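Local coordinates for protein type I polyketide synthase PikAII (Streptomyces venezuelae, PDB 3QP9) that probably epimerises, rather than reduces, the alpha-substituted beta-keto intermediate of a modular polyketide assembly line through its C2-type ketoreductase domain, at residues 214-219 and 226-231; 279-284 and 308-313; 332-337 and 378-383; 472-477 and 486-491; 495-500 and 507-512. All coordinates share one frame; numbering follows the deposited sequence.

Overall arrangement
The five contacts follow one another along the chain without overlap. Contact 1 lies on the opposite side of the chain's centre from contacts 2 and 3, its centre about 48 Å and 40 Å from theirs. Contacts 2 and 3 belong to the Rossmann fold, with centres about 19 Å apart, and meet where Leu280 packs on Leu333 and Val337. Contact 4 sets helix 468-481 on strand 485-488, about 23 Å from contact 2 between centres. Contact 5 continues from it, Phe496 packing on Val491, and reaches contact 1 through Thr507 and Leu508. The C-terminal chain thus runs from the Rossmann strands back to the hairpin of contact 1, joining the two halves of the molecule.

Contact 1: 214-219 and 226-231; sequences GGTGED and SGLLAR
In Glu218 the first torsion sets CG beside the backbone N, and a bend at chi2 (-73°) then folds the carboxylate back over the methyl of Ala230. The whole end of the side chain lies against that methyl: OE1 of Glu218 is 3.4 Å from Ala230 CB, and CD of Glu218 is 3.5 Å from the same carbon. Across the segments this is packing against a methyl; the two oxygens find their polar partners beyond them. OE2 forms a salt bridge with Arg232, and OE1 a hydrogen bond with Thr507, two partners that fix the rotation of the carboxylate and bring the later 507-512 loop against this site. A charged group held over a buried alanine is probably tolerated because its charge is balanced in this way.

Two residues earlier, Thr216 uses its two branches differently. At chi1 69° OG1 turns inward to accept the amide hydrogen of Glu218, with N of Glu218 3.0 Å from OG1 of Thr216 and an angle of 151° at the hydrogen. The methyl CG2 of Thr216 comes 4.1 Å from CD1 of Leu228, the two side chains crossing at about a right angle. Leu228 continues onto Val221, Val223 and helix 202-212.

Strand 227-235 bonds through its backbone to strand 220-224 and to the N-terminal strand 29-36. The arrangement is thus an ST turn in a helix-to-strand loop, packed by its side chains on the second strand of the beta hairpin that the loop enters.

Contact 2: 279-284 and 308-313; sequences LLLHTT and AELADL
Strand 278-283 and helix 304-313 come together at Leu279 and Leu310, whose CA atoms are 8.8 Å apart, a separation that leaves the gap to be filled by side chains. Leu310 fills it from the helix with both of its methyls. CD1 of Leu310 meets CD1 of Leu281 tip to tip at 3.9 Å, while CD2 of Leu310 lies 4.2 Å from CD1 of Leu279. The forked end therefore spans two residues of the same strand face, Leu279 and Leu281 being two apart. Leu281 has its CG beside the backbone N (chi1 -58°) and an extended chi2 of -177°, which sends CD1 outward from the strand to the helix. All three leucines are buried, and the contact is purely apolar. Leu310 also touches Ala317 on strand 316-321 and Ala272 on helix 262-274, so it packs where two helices and two strands converge; Leu281 packs on Ala268 of the same helix. Leu280, on the other strand face, packs toward Leu333. Strands 253-256, 278-283 and 316-321 run parallel, and helix 304-313 connects the last two: a beta-alpha-beta unit of the Rossmann fold of ketoreductases.

Contact 3: 332-337 and 378-383; sequences RLLAGV and LHLDRL
Leu383 N donates to His379 O at 2.8 Å, the shortest polar bond within the two segments and a regular turn of helix 363-386. That turn presents Leu383, and Leu380 one turn earlier, to the side chain of Leu334 on helix 327-335. CD1 of Leu334 does the touching: it lies 3.9 Å from CB of Leu383 and, more loosely, 4.4 Å from CD2 of Leu380. The methyl is therefore lodged between two side chains three residues apart along the opposing helix, meeting the root of one and the branched end of the other. Leu334 and Leu383 cross obliquely. Leu334 is nearly extended beyond CG, with chi2 158°, which carries CD1 across the gap; the nearest CA atoms, those of Leu334 and Leu383, stay 8.4 Å apart.

Both helices belong to the Rossmann fold of the ketoreductase, where helix 327-335 follows strand 316-321 and packs against the strands, Leu333 touching Leu255 of strand 253-256. Leu334 points instead along the layer to the neighbouring helix, so that successive residues serve sheet and helix in turn.

Leu383 also reaches Ala330 and Ala331, which widens the apolar seam toward the earlier turn of helix 327-335. Polar residues of helix 363-386 are engaged apart from this seam: Asp381 forms salt bridges through its two oxygens, with Arg385 on its own helix and with Arg430. His379 ND1 makes a weak hydrogen bond to Leu324 O, close to where Leu333 also packs.

Contact 4: 472-477 and 486-491; sequences LTALDT and VTIADV
Ile488 meets Ala474 with both ends of its branched side chain. Its first torsion, chi1 -61°, leaves CG2 anti to the backbone N and CG1 beside it, and chi2 of -175° stretches CG1 out to CD1. The two methyls both rest against the one carbon that Ala474 offers: CG2 of Ile488 is 3.8 Å from CB of Ala474, and CD1 of Ile488 is 3.9 Å from that same CB. CD1 goes further, reaching the helix backbone itself, 4.0 Å from C of Ala474 and 4.2 Å from N of Leu475. With only a methyl at position 474, the helix lets the strand side chain come this close, and the CA atoms of Ala474 and Ile488 stand 7.3 Å apart.

Leu475 turns its side chain the other way. Its CG is anti to the backbone N (chi1 177°), and the group packs on the sheet, against Val439 and Trp441 of strand 435-441 and against Val398 and Phe400 of strand 396-402. Ile488 also touches Val439 and Trp441, so Ile488 and Leu475 share these two residues as neighbours.

Helix 468-481 thus packs on the Rossmann-type sheet of the ketoreductase. It is followed almost at once by strand 485-488, which lies next to strand 435-441, parallel to it, and on its other edge pairs antiparallel with strand 29-36 through Thr487 and Tyr30. On the far flank of the helix, Leu472 packs on Glu266, Ala267 and Arg270 of helix 262-274.

Contact 5: 495-500 and 507-512; sequences SFAPGF and TLLADL
The methyl CD1 of Leu509 sits among three side chains of helix 493-501: it is 3.9 Å from CB of Ala497, 4.0 Å from CD2 of Phe500 and 4.3 Å from CE2 of Phe496. Against Phe496 it lies at the edge of the ring, near its plane, while to Phe500 it comes in obliquely. The three partners occupy one side of the helix, Phe496 and Phe500 being one turn apart and Ala497 beside them, and a single methyl can touch all three. Leu509 is extended past CG (chi2 -178°), which projects CD1 from the loop into this group. On the helix, Phe500 has its ring anti to the backbone N, chi1 -170°; the bond from Phe500 N to Phe496 O, 2.8 Å, is a regular turn of the helix.

The motif that presents Leu509 is two overlapping type I beta turns, Thr507 to Ala510 and Leu509 to Leu512, which share Leu509 and Ala510. Ala510 N bonds to Thr507 O at 3.0 Å across the first turn, whereas the bond of the second, from Leu512 N to Leu509 O, is weak. Leu512 then stands at the N-cap of the short helix 513-516.

Farther out, Phe496 meets Trp407 edge-to-face and also packs on Leu461, and Trp493 touches Leu509 and Leu512 from the start of the same helix 493-501. Leu508 bonds through its backbone to Leu233 on strand 227-235, tying the turn to the hairpin of strands 220-224 and 227-235.

Contact 1: 214-219 and 226-231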
# COMPACT_ATOMS: atom_id res chain seq x y z
N GLY A 214 2.83 -13.10 21.14
CA GLY A 214 3.95 -12.19 21.30
C GLY A 214 5.30 -12.84 21.38
O GLY A 214 6.27 -12.16 21.61
N GLY A 215 5.38 -14.14 21.12
CA GLY A 215 6.63 -14.88 21.13
C GLY A 215 7.47 -14.69 19.84
O GLY A 215 8.69 -15.01 19.85
N THR A 216 6.88 -14.19 18.73
CA THR A 216 7.67 -14.26 17.48
C THR A 216 8.63 -13.08 17.36
O THR A 216 9.62 -13.18 16.65
CB THR A 216 6.84 -14.33 16.22
OG1 THR A 216 6.17 -13.08 16.04
CG2 THR A 216 5.84 -15.45 16.35
N GLY A 217 8.37 -12.02 18.10
CA GLY A 217 9.14 -10.78 18.01
C GLY A 217 8.76 -10.07 16.71
O GLY A 217 9.41 -9.10 16.32
N GLU A 218 7.74 -10.53 15.99
CA GLU A 218 7.44 -9.90 14.70
C GLU A 218 6.10 -9.15 14.77
O GLU A 218 5.25 -9.42 15.62
CB GLU A 218 7.46 -10.98 13.61
CG GLU A 218 8.80 -11.70 13.44
CD GLU A 218 9.89 -10.87 12.78
OE1 GLU A 218 9.64 -9.81 12.14
OE2 GLU A 218 11.04 -11.24 12.89
N ASP A 219 5.91 -8.13 13.95
CA ASP A 219 4.57 -7.42 13.90
C ASP A 219 4.00 -7.30 12.50
O ASP A 219 2.99 -6.71 12.32
CB ASP A 219 4.59 -6.08 14.62
CG ASP A 219 5.48 -5.05 13.94
OD1 ASP A 219 6.20 -5.46 13.00
OD2 ASP A 219 5.51 -3.83 14.36
N SER A 226 2.95 -23.25 4.69
CA SER A 226 4.32 -23.57 5.15
C SER A 226 4.67 -23.26 6.59
O SER A 226 5.56 -23.92 7.16
CB SER A 226 5.38 -23.00 4.15
OG SER A 226 5.66 -21.59 4.28
N GLY A 227 3.98 -22.27 7.21
CA GLY A 227 4.32 -21.81 8.54
C GLY A 227 4.17 -20.27 8.58
O GLY A 227 3.36 -19.70 7.85
N LEU A 228 4.94 -19.62 9.45
CA LEU A 228 4.93 -18.14 9.55
C LEU A 228 6.05 -17.50 8.72
O LEU A 228 7.20 -18.07 8.63
CB LEU A 228 5.01 -17.72 11.00
CG LEU A 228 3.99 -18.25 11.99
CD1 LEU A 228 4.41 -17.92 13.40
CD2 LEU A 228 2.60 -17.65 11.65
N LEU A 229 5.71 -16.38 8.07
CA LEU A 229 6.65 -15.51 7.34
C LEU A 229 6.60 -14.04 7.83
O LEU A 229 5.54 -13.54 8.14
CB LEU A 229 6.37 -15.51 5.83
CG LEU A 229 6.56 -16.88 5.18
CD1 LEU A 229 5.22 -17.71 5.27
CD2 LEU A 229 7.06 -16.90 3.65
N ALA A 230 7.75 -13.36 7.89
CA ALA A 230 7.79 -12.03 8.40
C ALA A 230 8.38 -11.08 7.37
O ALA A 230 9.33 -11.40 6.60
CB ALA A 230 8.64 -11.98 9.70
N ARG A 231 7.82 -9.89 7.35
CA ARG A 231 8.11 -8.86 6.34
C ARG A 231 9.45 -8.15 6.53
O ARG A 231 9.82 -7.67 7.66
CB ARG A 231 6.96 -7.85 6.33
CG ARG A 231 6.97 -6.87 5.09
CD ARG A 231 5.49 -6.33 4.94
NE ARG A 231 5.45 -5.28 3.86
CZ ARG A 231 5.78 -4.00 4.02
NH1 ARG A 231 5.66 -3.15 2.96
NH2 ARG A 231 6.35 -3.54 5.12

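Contact 2: 279-284 and 308-313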
# COMPACT_ATOMS: atom_id res chain seq x y z
N LEU A 279 2.64 9.58 -28.06
CA LEU A 279 2.39 9.80 -26.67
C LEU A 279 0.96 10.33 -26.46
O LEU A 279 0.47 11.17 -27.21
CB LEU A 279 3.40 10.81 -26.08
CG LEU A 279 4.81 10.23 -25.91
CD1 LEU A 279 5.87 11.35 -25.54
CD2 LEU A 279 4.79 9.07 -24.85
N LEU A 280 0.30 9.82 -25.43
CA LEU A 280 -1.01 10.29 -25.10
C LEU A 280 -0.86 10.85 -23.70
O LEU A 280 -0.44 10.15 -22.83
CB LEU A 280 -2.04 9.14 -25.13
CG LEU A 280 -3.44 9.59 -24.62
CD1 LEU A 280 -3.95 10.78 -25.44
CD2 LEU A 280 -4.32 8.43 -24.79
N LEU A 281 -1.17 12.12 -23.51
CA LEU A 281 -0.87 12.79 -22.27
C LEU A 281 -2.21 13.14 -21.63
O LEU A 281 -2.98 13.89 -22.23
CB LEU A 281 -0.10 14.11 -22.52
CG LEU A 281 1.22 13.95 -23.27
CD1 LEU A 281 1.81 15.27 -23.35
CD2 LEU A 281 2.15 12.99 -22.53
N HIS A 282 -2.46 12.63 -20.42
CA HIS A 282 -3.72 12.95 -19.70
C HIS A 282 -3.39 13.98 -18.64
O HIS A 282 -2.28 13.93 -18.03
CB HIS A 282 -4.31 11.69 -19.06
CG HIS A 282 -5.17 11.98 -17.89
ND1 HIS A 282 -4.65 12.34 -16.66
CD2 HIS A 282 -6.51 12.10 -17.78
CE1 HIS A 282 -5.64 12.60 -15.83
NE2 HIS A 282 -6.78 12.46 -16.49
N THR A 283 -4.28 14.97 -18.50
CA THR A 283 -4.20 15.92 -17.39
C THR A 283 -5.45 15.93 -16.55
O THR A 283 -6.56 15.76 -17.04
CB THR A 283 -3.89 17.39 -17.76
OG1 THR A 283 -5.01 17.96 -18.47
CG2 THR A 283 -2.62 17.46 -18.60
N THR A 284 -5.23 16.16 -15.27
CA THR A 284 -6.28 16.11 -14.28
C THR A 284 -7.04 17.41 -14.40
O THR A 284 -6.41 18.47 -14.49
CB THR A 284 -5.66 16.00 -12.91
OG1 THR A 284 -4.54 15.10 -13.00
CG2 THR A 284 -6.69 15.45 -11.91
N ALA A 308 4.64 20.76 -28.48
CA ALA A 308 5.55 21.28 -29.51
C ALA A 308 6.98 20.75 -29.22
O ALA A 308 7.64 20.24 -30.14
CB ALA A 308 5.50 22.74 -29.62
N GLU A 309 7.35 20.74 -27.96
CA GLU A 309 8.66 20.25 -27.45
C GLU A 309 8.85 18.74 -27.76
O GLU A 309 9.87 18.32 -28.33
CB GLU A 309 8.87 20.58 -25.96
CG GLU A 309 10.32 20.21 -25.46
CD GLU A 309 10.43 20.15 -23.94
OE1 GLU A 309 11.48 19.68 -23.44
OE2 GLU A 309 9.49 20.60 -23.23
N LEU A 310 7.82 17.94 -27.47
CA LEU A 310 7.94 16.53 -27.67
C LEU A 310 8.03 16.18 -29.17
O LEU A 310 8.66 15.18 -29.53
CB LEU A 310 6.77 15.81 -27.06
CG LEU A 310 6.70 15.95 -25.51
CD1 LEU A 310 5.23 15.50 -25.11
CD2 LEU A 310 7.85 15.01 -24.90
N ALA A 311 7.38 16.98 -30.03
CA ALA A 311 7.49 16.83 -31.49
C ALA A 311 8.98 17.04 -31.89
O ALA A 311 9.52 16.19 -32.60
CB ALA A 311 6.58 17.81 -32.20
N ASP A 312 9.62 18.11 -31.40
CA ASP A 312 11.09 18.27 -31.63
C ASP A 312 11.95 17.09 -31.17
O ASP A 312 13.02 16.78 -31.77
CB ASP A 312 11.61 19.55 -30.99
CG ASP A 312 11.22 20.80 -31.79
OD1 ASP A 312 10.97 20.63 -32.98
OD2 ASP A 312 11.20 21.93 -31.22
N LEU A 313 11.48 16.45 -30.08
CA LEU A 313 12.22 15.31 -29.47
C LEU A 313 11.90 14.03 -30.19
O LEU A 313 12.53 12.97 -29.94
CB LEU A 313 11.85 15.21 -27.97
CG LEU A 313 12.39 16.34 -27.12
CD1 LEU A 313 11.80 16.26 -25.64
CD2 LEU A 313 13.96 16.32 -27.20

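Contact 3: 332-337 and 378-383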
# COMPACT_ATOMS: atom_id res chain seq x y z
N ARG A 332 -13.32 5.89 -22.23
CA ARG A 332 -13.26 6.84 -23.38
C ARG A 332 -11.83 7.08 -23.78
O ARG A 332 -11.51 7.07 -24.98
CB ARG A 332 -13.77 8.21 -22.94
CG ARG A 332 -14.85 8.87 -23.75
CD ARG A 332 -16.20 8.36 -23.29
NE ARG A 332 -17.21 9.39 -23.01
CZ ARG A 332 -17.48 9.92 -21.79
NH1 ARG A 332 -18.46 10.81 -21.66
NH2 ARG A 332 -16.80 9.61 -20.69
N LEU A 333 -11.00 7.36 -22.78
CA LEU A 333 -9.59 7.65 -23.00
C LEU A 333 -9.01 6.51 -23.78
O LEU A 333 -8.42 6.75 -24.87
CB LEU A 333 -8.84 7.83 -21.71
CG LEU A 333 -7.31 7.83 -21.70
CD1 LEU A 333 -6.83 9.05 -22.38
CD2 LEU A 333 -6.97 8.00 -20.24
N LEU A 334 -9.19 5.29 -23.27
CA LEU A 334 -8.55 4.11 -23.91
C LEU A 334 -9.06 3.83 -25.29
O LEU A 334 -8.28 3.39 -26.16
CB LEU A 334 -8.69 2.85 -23.05
CG LEU A 334 -8.00 2.97 -21.68
CD1 LEU A 334 -8.60 1.96 -20.70
CD2 LEU A 334 -6.48 2.79 -21.88
N ALA A 335 -10.36 4.03 -25.49
CA ALA A 335 -10.99 3.75 -26.79
C ALA A 335 -10.48 4.73 -27.85
O ALA A 335 -10.49 4.41 -29.03
CB ALA A 335 -12.51 3.85 -26.67
N GLY A 336 -10.04 5.92 -27.40
CA GLY A 336 -9.51 6.96 -28.28
C GLY A 336 -8.12 6.67 -28.88
O GLY A 336 -7.68 7.39 -29.79
N VAL A 337 -7.41 5.67 -28.35
CA VAL A 337 -6.07 5.33 -28.86
C VAL A 337 -6.26 4.74 -30.28
O VAL A 337 -7.14 3.91 -30.56
CB VAL A 337 -5.28 4.33 -27.93
CG1 VAL A 337 -3.94 3.93 -28.51
CG2 VAL A 337 -5.07 4.91 -26.55
N LEU A 378 -7.51 1.38 -10.31
CA LEU A 378 -8.50 0.29 -10.29
C LEU A 378 -9.18 0.15 -11.63
O LEU A 378 -9.21 -0.97 -12.17
CB LEU A 378 -9.51 0.42 -9.13
CG LEU A 378 -10.70 -0.56 -9.19
CD1 LEU A 378 -10.22 -1.90 -8.69
CD2 LEU A 378 -11.80 -0.07 -8.28
N HIS A 379 -9.64 1.27 -12.20
CA HIS A 379 -10.33 1.23 -13.47
C HIS A 379 -9.42 0.89 -14.61
O HIS A 379 -9.81 0.13 -15.50
CB HIS A 379 -11.00 2.58 -13.77
CG HIS A 379 -12.03 2.96 -12.78
ND1 HIS A 379 -12.25 4.27 -12.39
CD2 HIS A 379 -12.88 2.20 -12.06
CE1 HIS A 379 -13.23 4.29 -11.51
NE2 HIS A 379 -13.60 3.04 -11.27
N LEU A 380 -8.21 1.46 -14.61
CA LEU A 380 -7.30 1.16 -15.70
C LEU A 380 -6.98 -0.37 -15.77
O LEU A 380 -6.88 -0.99 -16.86
CB LEU A 380 -6.03 1.96 -15.58
CG LEU A 380 -6.18 3.45 -15.87
CD1 LEU A 380 -4.96 4.14 -15.26
CD2 LEU A 380 -6.27 3.74 -17.41
N ASP A 381 -6.73 -0.93 -14.60
CA ASP A 381 -6.42 -2.36 -14.49
C ASP A 381 -7.63 -3.17 -14.98
O ASP A 381 -7.49 -4.09 -15.85
CB ASP A 381 -6.00 -2.72 -13.02
CG ASP A 381 -5.82 -4.22 -12.84
OD1 ASP A 381 -6.69 -4.88 -12.25
OD2 ASP A 381 -4.87 -4.75 -13.44
N ARG A 382 -8.83 -2.84 -14.48
CA ARG A 382 -10.04 -3.53 -14.99
C ARG A 382 -10.32 -3.38 -16.51
O ARG A 382 -10.44 -4.40 -17.22
CB ARG A 382 -11.31 -3.18 -14.21
CG ARG A 382 -12.51 -3.96 -14.74
CD ARG A 382 -13.69 -3.84 -13.77
NE ARG A 382 -14.28 -2.49 -13.67
CZ ARG A 382 -15.11 -1.95 -14.56
NH1 ARG A 382 -15.63 -0.74 -14.37
NH2 ARG A 382 -15.45 -2.62 -15.66
N LEU A 383 -10.40 -2.16 -17.02
CA LEU A 383 -10.66 -2.00 -18.49
C LEU A 383 -9.59 -2.59 -19.41
O LEU A 383 -9.92 -3.09 -20.51
CB LEU A 383 -10.89 -0.51 -18.82
CG LEU A 383 -11.95 0.12 -17.91
CD1 LEU A 383 -11.80 1.64 -17.94
CD2 LEU A 383 -13.37 -0.34 -18.34

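Contact 4: 472-477 and 486-491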
# COMPACT_ATOMS: atom_id res chain seq x y z
N LEU A 472 14.34 8.48 -13.41
CA LEU A 472 13.70 7.89 -14.59
C LEU A 472 14.60 6.81 -15.15
O LEU A 472 14.12 5.86 -15.71
CB LEU A 472 13.35 8.93 -15.69
CG LEU A 472 12.17 9.81 -15.30
CD1 LEU A 472 12.07 11.12 -16.15
CD2 LEU A 472 10.87 9.00 -15.33
N THR A 473 15.92 6.95 -15.03
CA THR A 473 16.81 5.87 -15.46
C THR A 473 16.58 4.64 -14.55
O THR A 473 16.55 3.53 -15.03
CB THR A 473 18.31 6.34 -15.44
OG1 THR A 473 18.44 7.42 -16.36
CG2 THR A 473 19.27 5.20 -15.90
N ALA A 474 16.37 4.86 -13.25
CA ALA A 474 16.11 3.74 -12.34
C ALA A 474 14.80 3.06 -12.73
O ALA A 474 14.70 1.85 -12.73
CB ALA A 474 16.07 4.24 -10.91
N LEU A 475 13.82 3.86 -13.16
CA LEU A 475 12.51 3.32 -13.58
C LEU A 475 12.71 2.43 -14.80
O LEU A 475 12.22 1.30 -14.86
CB LEU A 475 11.59 4.50 -13.91
CG LEU A 475 10.22 4.04 -14.44
CD1 LEU A 475 9.38 3.17 -13.47
CD2 LEU A 475 9.50 5.37 -14.79
N ASP A 476 13.43 2.95 -15.81
CA ASP A 476 13.69 2.18 -17.01
C ASP A 476 14.43 0.82 -16.71
O ASP A 476 14.10 -0.22 -17.35
CB ASP A 476 14.52 3.03 -17.99
CG ASP A 476 14.83 2.29 -19.28
OD1 ASP A 476 15.96 1.83 -19.45
OD2 ASP A 476 13.91 2.03 -20.07
N THR A 477 15.49 0.87 -15.89
CA THR A 477 16.21 -0.36 -15.50
C THR A 477 15.21 -1.38 -14.91
O THR A 477 15.19 -2.56 -15.35
CB THR A 477 17.34 0.01 -14.55
OG1 THR A 477 18.25 0.86 -15.26
CG2 THR A 477 18.13 -1.20 -14.05
N VAL A 486 9.01 -2.93 -6.95
CA VAL A 486 10.36 -2.57 -6.51
C VAL A 486 10.24 -1.21 -5.76
O VAL A 486 9.34 -0.46 -6.02
CB VAL A 486 11.28 -2.46 -7.70
CG1 VAL A 486 10.81 -1.37 -8.66
CG2 VAL A 486 12.75 -2.24 -7.25
N THR A 487 11.10 -0.94 -4.80
CA THR A 487 11.17 0.40 -4.14
C THR A 487 12.43 1.13 -4.67
O THR A 487 13.52 0.60 -4.62
CB THR A 487 11.32 0.24 -2.64
OG1 THR A 487 10.15 -0.37 -2.19
CG2 THR A 487 11.54 1.60 -1.89
N ILE A 488 12.29 2.40 -5.06
CA ILE A 488 13.44 3.15 -5.52
C ILE A 488 13.54 4.33 -4.55
O ILE A 488 12.71 5.19 -4.56
CB ILE A 488 13.21 3.62 -6.90
CG1 ILE A 488 13.01 2.37 -7.79
CG2 ILE A 488 14.53 4.42 -7.42
CD1 ILE A 488 12.87 2.72 -9.23
N ALA A 489 14.62 4.38 -3.80
CA ALA A 489 14.77 5.41 -2.80
C ALA A 489 16.27 5.64 -2.47
O ALA A 489 17.07 4.70 -2.55
CB ALA A 489 13.95 5.00 -1.55
N ASP A 490 16.66 6.89 -2.22
CA ASP A 490 18.03 7.23 -1.91
C ASP A 490 18.00 7.47 -0.41
O ASP A 490 17.52 8.53 0.03
CB ASP A 490 18.44 8.53 -2.69
CG ASP A 490 19.92 8.90 -2.47
OD1 ASP A 490 20.55 8.27 -1.59
OD2 ASP A 490 20.46 9.78 -3.16
N VAL A 491 18.50 6.50 0.36
CA VAL A 491 18.37 6.45 1.80
C VAL A 491 19.78 6.34 2.42
O VAL A 491 20.58 5.48 2.01
CB VAL A 491 17.50 5.23 2.24
CG1 VAL A 491 17.12 5.41 3.74
CG2 VAL A 491 16.20 5.08 1.42

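Contact 5: 495-500 and 507-512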
# COMPACT_ATOMS: atom_id res chain seq x y z
N SER A 495 21.10 7.32 9.20
CA SER A 495 20.18 8.32 9.76
C SER A 495 18.78 7.79 9.80
O SER A 495 18.06 8.00 10.76
CB SER A 495 20.19 9.62 8.97
OG SER A 495 21.51 10.15 9.07
N PHE A 496 18.41 7.05 8.76
CA PHE A 496 17.05 6.58 8.68
C PHE A 496 16.65 5.54 9.73
O PHE A 496 15.58 5.65 10.29
CB PHE A 496 16.73 6.07 7.26
CG PHE A 496 15.23 5.76 7.06
CD1 PHE A 496 14.38 6.66 6.43
CD2 PHE A 496 14.71 4.52 7.51
CE1 PHE A 496 13.00 6.33 6.29
CE2 PHE A 496 13.37 4.16 7.41
CZ PHE A 496 12.49 5.05 6.76
N ALA A 497 17.43 4.48 9.88
CA ALA A 497 17.07 3.37 10.75
C ALA A 497 16.95 3.82 12.22
O ALA A 497 15.99 3.45 12.86
CB ALA A 497 18.06 2.17 10.59
N PRO A 498 17.88 4.65 12.74
CA PRO A 498 17.57 5.15 14.14
C PRO A 498 16.30 6.04 14.18
O PRO A 498 15.48 5.87 15.11
CB PRO A 498 18.87 5.89 14.60
CG PRO A 498 20.00 5.26 13.68
CD PRO A 498 19.23 4.99 12.31
N GLY A 499 16.13 6.93 13.19
CA GLY A 499 14.96 7.84 13.17
C GLY A 499 13.64 7.04 13.05
O GLY A 499 12.64 7.38 13.69
N PHE A 500 13.66 5.96 12.27
CA PHE A 500 12.47 5.09 12.08
C PHE A 500 12.11 4.29 13.36
O PHE A 500 11.00 3.86 13.54
CB PHE A 500 12.76 4.11 10.91
CG PHE A 500 11.54 3.31 10.44
CD1 PHE A 500 10.46 3.96 9.86
CD2 PHE A 500 11.51 1.94 10.56
CE1 PHE A 500 9.34 3.23 9.44
CE2 PHE A 500 10.39 1.20 10.11
CZ PHE A 500 9.31 1.87 9.58
N THR A 507 11.26 -4.83 13.14
CA THR A 507 12.23 -5.77 12.54
C THR A 507 12.23 -5.67 11.03
O THR A 507 12.92 -6.46 10.30
CB THR A 507 11.85 -7.21 12.86
OG1 THR A 507 10.48 -7.42 12.47
CG2 THR A 507 12.05 -7.59 14.36
N LEU A 508 11.50 -4.72 10.47
CA LEU A 508 11.44 -4.55 9.02
C LEU A 508 12.82 -4.36 8.35
O LEU A 508 13.06 -4.79 7.22
CB LEU A 508 10.52 -3.33 8.68
CG LEU A 508 10.24 -3.23 7.18
CD1 LEU A 508 9.41 -4.44 6.47
CD2 LEU A 508 9.76 -1.86 6.74
N LEU A 509 13.73 -3.70 9.05
CA LEU A 509 15.06 -3.44 8.47
C LEU A 509 16.13 -4.41 9.02
O LEU A 509 17.31 -4.15 8.87
CB LEU A 509 15.45 -1.98 8.92
CG LEU A 509 14.43 -0.93 8.59
CD1 LEU A 509 14.89 0.49 9.00
CD2 LEU A 509 14.15 -1.02 7.01
N ALA A 510 15.74 -5.53 9.62
CA ALA A 510 16.68 -6.45 10.30
C ALA A 510 17.63 -7.09 9.33
O ALA A 510 18.72 -7.49 9.72
CB ALA A 510 15.88 -7.55 11.09
N ASP A 511 17.20 -7.20 8.09
CA ASP A 511 17.96 -7.97 7.11
C ASP A 511 18.57 -7.02 6.01
O ASP A 511 18.86 -7.38 4.87
CB ASP A 511 17.08 -9.12 6.55
CG ASP A 511 16.67 -10.21 7.65
OD1 ASP A 511 17.11 -10.23 8.83
OD2 ASP A 511 15.85 -11.05 7.28
N LEU A 512 18.72 -5.76 6.35
CA LEU A 512 19.33 -4.82 5.46
C LEU A 512 20.59 -4.26 6.14
O LEU A 512 20.50 -3.41 7.02
CB LEU A 512 18.31 -3.70 5.17
CG LEU A 512 18.66 -2.58 4.19
CD1 LEU A 512 19.02 -3.30 2.96
CD2 LEU A 512 17.38 -1.73 3.93